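Cel44C (PDB 2YIH) probably hydrolyses the beta-1,4-glucan backbones of xyloglucan and cellulose, using the family 44 catalytic part of a longer protein. Local coordinates at residues S214-K217 with A218-I222; Q265-L268 with S269-E273. The protein carries 8 engineered substitutions. All coordinates share one frame; numbering follows the deposited sequence. Where two conformers were deposited one is given.

Contact 1: S214-K217 with A218-I222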
loop_
_atom_site.group_PDB
_atom_site.type_symbol
_atom_site.label_atom_id
_atom_site.label_comp_id
_atom_site.label_asym_id
_atom_site.label_seq_id
_atom_site.Cartn_x
_atom_site.Cartn_y
_atom_site.Cartn_z
ATOM N N SER A 214 5.630 23.336 -0.185
ATOM C CA SER A 214 4.533 24.288 -0.427
ATOM C C SER A 214 3.141 23.657 -0.242
ATOM O O SER A 214 2.255 24.258 0.366
ATOM C CB SER A 214 4.640 24.901 -1.834
ATOM O OG SER A 214 3.563 25.805 -2.043
ATOM N N LEU A 215 2.952 22.444 -0.751
ATOM C CA LEU A 215 1.624 21.813 -0.684
ATOM C C LEU A 215 1.362 21.365 0.770
ATOM O O LEU A 215 0.267 21.588 1.306
ATOM C CB LEU A 215 1.542 20.619 -1.648
ATOM C CG LEU A 215 0.264 19.765 -1.561
ATOM C CD1 LEU A 215 -1.013 20.602 -1.655
ATOM C CD2 LEU A 215 0.350 18.695 -2.720
ATOM N N SER A 216 2.377 20.790 1.411
ATOM C CA SER A 216 2.206 20.275 2.766
ATOM C C SER A 216 1.861 21.423 3.703
ATOM O O SER A 216 0.922 21.313 4.498
ATOM C CB SER A 216 3.464 19.565 3.276
ATOM O OG SER A 216 3.171 18.953 4.530
ATOM N N LYS A 217 2.566 22.554 3.566
ATOM C CA LYS A 217 2.220 23.731 4.398
ATOM C C LYS A 217 0.775 24.144 4.234
ATOM O O LYS A 217 0.104 24.459 5.224
ATOM C CB LYS A 217 3.105 24.923 4.035
ATOM C CG LYS A 217 4.488 24.749 4.583
ATOM C CD LYS A 217 5.441 25.709 3.875
ATOM C CE LYS A 217 4.948 27.133 3.882
ATOM N NZ LYS A 217 6.057 28.024 3.376
ATOM N N ALA A 218 0.309 24.185 2.990
ATOM C CA ALA A 218 -1.067 24.592 2.736
ATOM C C ALA A 218 -2.067 23.663 3.386
ATOM O O ALA A 218 -3.080 24.107 3.878
ATOM C CB ALA A 218 -1.339 24.716 1.228
ATOM N N VAL A 219 -1.809 22.361 3.319
ATOM C CA VAL A 219 -2.705 21.383 3.929
ATOM C C VAL A 219 -2.720 21.516 5.461
ATOM O O VAL A 219 -3.790 21.481 6.074
ATOM C CB VAL A 219 -2.258 19.963 3.546
ATOM C CG1 VAL A 219 -3.117 18.883 4.315
ATOM C CG2 VAL A 219 -2.365 19.792 1.996
ATOM N N LYS A 220 -1.531 21.588 6.038
ATOM C CA LYS A 220 -1.359 21.565 7.487
ATOM C C LYS A 220 -1.956 22.843 8.065
ATOM O O LYS A 220 -2.354 22.891 9.244
ATOM C CB LYS A 220 0.127 21.444 7.845
ATOM C CG LYS A 220 0.747 20.094 7.535
ATOM C CD LYS A 220 0.188 19.022 8.416
ATOM C CE LYS A 220 1.084 17.764 8.316
ATOM N NZ LYS A 220 0.881 16.836 9.476
ATOM N N ALA A 221 -2.041 23.901 7.245
ATOM C CA ALA A 221 -2.702 25.145 7.710
ATOM C C ALA A 221 -4.213 24.981 7.887
ATOM O O ALA A 221 -4.850 25.678 8.692
ATOM C CB ALA A 221 -2.372 26.345 6.778
ATOM N N ILE A 222 -4.794 24.047 7.144
ATOM C CA ILE A 222 -6.201 23.710 7.330
ATOM C C ILE A 222 -6.411 22.640 8.394
ATOM O O ILE A 222 -7.357 22.720 9.179
ATOM C CB ILE A 222 -6.878 23.286 6.013
ATOM C CG1 ILE A 222 -6.552 24.275 4.883
ATOM C CG2 ILE A 222 -8.378 23.171 6.208
ATOM C CD1 ILE A 222 -6.957 25.745 5.182
#

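Contact 2: Q265-L268 with S269-E273. Unlike the reference sequence in segment 269-273: Val272 (reference Ala).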
loop_
_atom_site.group_PDB
_atom_site.type_symbol
_atom_site.label_atom_id
_atom_site.label_comp_id
_atom_site.label_asym_id
_atom_site.label_seq_id
_atom_site.Cartn_x
_atom_site.Cartn_y
_atom_site.Cartn_z
ATOM N N GLN A 265 15.839 16.640 3.625
ATOM C CA GLN A 265 15.352 17.954 3.174
ATOM C C GLN A 265 13.967 18.260 3.726
ATOM O O GLN A 265 13.693 19.408 4.088
ATOM C CB GLN A 265 15.348 18.057 1.629
ATOM C CG GLN A 265 16.776 18.050 1.011
ATOM C CD GLN A 265 17.649 19.211 1.500
ATOM O OE1 GLN A 265 18.774 19.012 2.005
ATOM N NE2 GLN A 265 17.087 20.397 1.465
ATOM N N MET A 266 13.115 17.243 3.850
ATOM C CA MET A 266 11.793 17.443 4.466
ATOM C C MET A 266 11.931 17.732 5.971
ATOM O O MET A 266 11.223 18.593 6.508
ATOM C CB MET A 266 10.830 16.269 4.181
ATOM C CG MET A 266 10.461 16.129 2.675
ATOM S SD MET A 266 9.630 17.607 2.046
ATOM C CE MET A 266 7.985 17.413 2.775
ATOM N N ARG A 267 12.891 17.074 6.600
ATOM C CA ARG A 267 13.200 17.349 8.018
ATOM C C ARG A 267 13.672 18.787 8.207
ATOM O O ARG A 267 13.153 19.513 9.063
ATOM C CB ARG A 267 14.223 16.355 8.538
ATOM C CG ARG A 267 14.360 16.450 10.032
ATOM C CD ARG A 267 15.725 16.233 10.422
ATOM N NE ARG A 267 15.830 16.285 11.883
ATOM C CZ ARG A 267 16.705 15.562 12.557
ATOM N NH1 ARG A 267 17.520 14.774 11.898
ATOM N NH2 ARG A 267 16.749 15.612 13.891
ATOM N N LEU A 268 14.602 19.222 7.350
ATOM C CA LEU A 268 15.098 20.612 7.360
ATOM C C LEU A 268 13.997 21.633 7.111
ATOM O O LEU A 268 13.868 22.632 7.838
ATOM C CB LEU A 268 16.196 20.803 6.306
ATOM C CG LEU A 268 17.582 20.240 6.550
ATOM C CD1 LEU A 268 18.377 20.126 5.248
ATOM C CD2 LEU A 268 18.308 21.161 7.518
ATOM N N SER A 269 13.177 21.406 6.071
ATOM C CA SER A 269 12.098 22.319 5.790
ATOM C C SER A 269 11.078 22.393 6.933
ATOM O O SER A 269 10.536 23.463 7.229
ATOM C CB SER A 269 11.410 21.929 4.475
ATOM O OG SER A 269 12.338 22.031 3.385
ATOM N N SER A 270 10.860 21.260 7.606
ATOM C CA SER A 270 9.939 21.205 8.733
ATOM C C SER A 270 10.475 22.026 9.907
ATOM O O SER A 270 9.707 22.742 10.566
ATOM C CB SER A 270 9.696 19.746 9.149
ATOM O OG SER A 270 9.016 19.043 8.113
ATOM N N GLN A 271 11.791 22.002 10.094
ATOM C CA GLN A 271 12.415 22.835 11.130
ATOM C C GLN A 271 12.122 24.278 10.912
ATOM O O GLN A 271 11.802 25.016 11.854
ATOM C CB GLN A 271 13.932 22.707 11.059
ATOM C CG GLN A 271 14.404 21.689 11.917
ATOM C CD GLN A 271 15.891 21.453 11.806
ATOM O OE1 GLN A 271 16.292 20.322 11.922
ATOM N NE2 GLN A 271 16.715 22.518 11.604
ATOM N N VAL A 272 12.371 24.703 9.684
ATOM C CA VAL A 272 12.286 26.104 9.317
ATOM C C VAL A 272 10.860 26.578 9.501
ATOM O O VAL A 272 10.612 27.666 10.072
ATOM C CB VAL A 272 12.750 26.315 7.868
ATOM C CG1 VAL A 272 12.519 27.744 7.455
ATOM C CG2 VAL A 272 14.219 25.956 7.746
ATOM N N GLU A 273 9.918 25.713 9.108
ATOM C CA GLU A 273 8.488 26.001 9.166
ATOM C C GLU A 273 7.894 25.860 10.577
ATOM O O GLU A 273 6.831 26.381 10.866
ATOM C CB GLU A 273 7.735 25.104 8.169
ATOM C CG GLU A 273 6.224 25.335 8.100
ATOM C CD GLU A 273 5.851 26.793 7.906
ATOM O OE1 GLU A 273 6.721 27.590 7.510
ATOM O OE2 GLU A 273 4.698 27.152 8.208
HETATM O O HOH W 1 14.540 18.792 13.264
#

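Contact 1: S214-K217 with A218-I222
Lys220 N donates to Ser216 O at 2.9 Å, with an N-H...O angle of 164°. The same carbonyl is also brushed by the lysine's side chain, since Lys220 CG lies 3.3 Å from Ser216 O. Val219 N repeats the i to i+4 bond to Leu215 O at 3.0 Å, and Ala218 N to Ser214 O, at 3.3 Å, is longer. This is the regular ladder of an alpha-helix, one of the outer helices of the TIM barrel, joining strands 181-184 and 227-233. Leu215 and Val219 share its inward face: Leu215 CG stands anti to the backbone N (chi1 173°), and its CD1 branch meets Val219 CG2 obliquely at 4.0 Å. Both suit a greasy face laid on a barrel wall, Leu215 against Leu184 and Val219 against Tyr182. Ala218 and Ala221 each offer only a methyl; that of Ala218 fits against Asn140. Ser216 is small enough to sit buried against Val228, with its hydroxyl bonded to Leu277 O. The bend of Lys220 at chi2 (-68°) carries its chain away from the preceding turn, and its ammonium forms a salt bridge with Asp279 and a hydrogen bond to Ala226 O. A buried lysine with an aspartate and a carbonyl as partners is likely to remain charged, so it can tie this helix to the starts of two neighbouring barrel strands.

Contact 2: Q265-L268 with S269-E273
Two consecutive serines turn their hydroxyls back onto the helix that carries them. Ser269 OG donates to Gln265 O at 3.0 Å, and Ser269 N reaches that oxygen at 2.9 Å from the opposite face of the carbonyl plane. Ser270 does the same at Met266 O, OG at 2.8 Å and N at 2.9 Å; its chi1 of -66° sets OG beside its own backbone N, within range of the preceding turn. Replacing Ser269 by an alanine would probably leave Gln265 O with the backbone N-H as its one donor within this turn. Ser270 OG is also hydrogen-bonded to Leu277 N and Tyr349 OH, a use for a small hydroxyl on a buried face. The helix is an outer one of the TIM barrel, between strands 227-233 and 280-285, and Met266 fills its join with helix 205-222, touching Ser212 and Val213. Between the side chains of Arg267 and Gln271 the link is indirect: a water accepts from Arg267 NE at 3.1 Å and donates to Gln271 OE1 at 2.7 Å. The guanidinium and amide planes stand 84° apart, and these long polar chains suit the outer side. In van der Waals contact, Val272, an alanine in the reference sequence, sets its CG2 methyl 3.3 Å from Leu268 O.

Contact 1 comes first along the chain, on helix 205-222, and contact 2 follows on helix 258-273; strand 227-233 of the eight-stranded parallel barrel lies between them in sequence. Their centres are about 13 Å apart, and the two outer helices are neighbours that touch where Lys217 CG packs 4.0 Å from Glu273 CG. Both contacts occupy the C-terminal halves of their helices, toward the end of the barrel where the strands begin. Leu277, just before strand 280-285, joins them, its O bonded to contact 1 and its N to contact 2. Since both lie away from the glycan pocket and the calcium site, they belong to the barrel's framework.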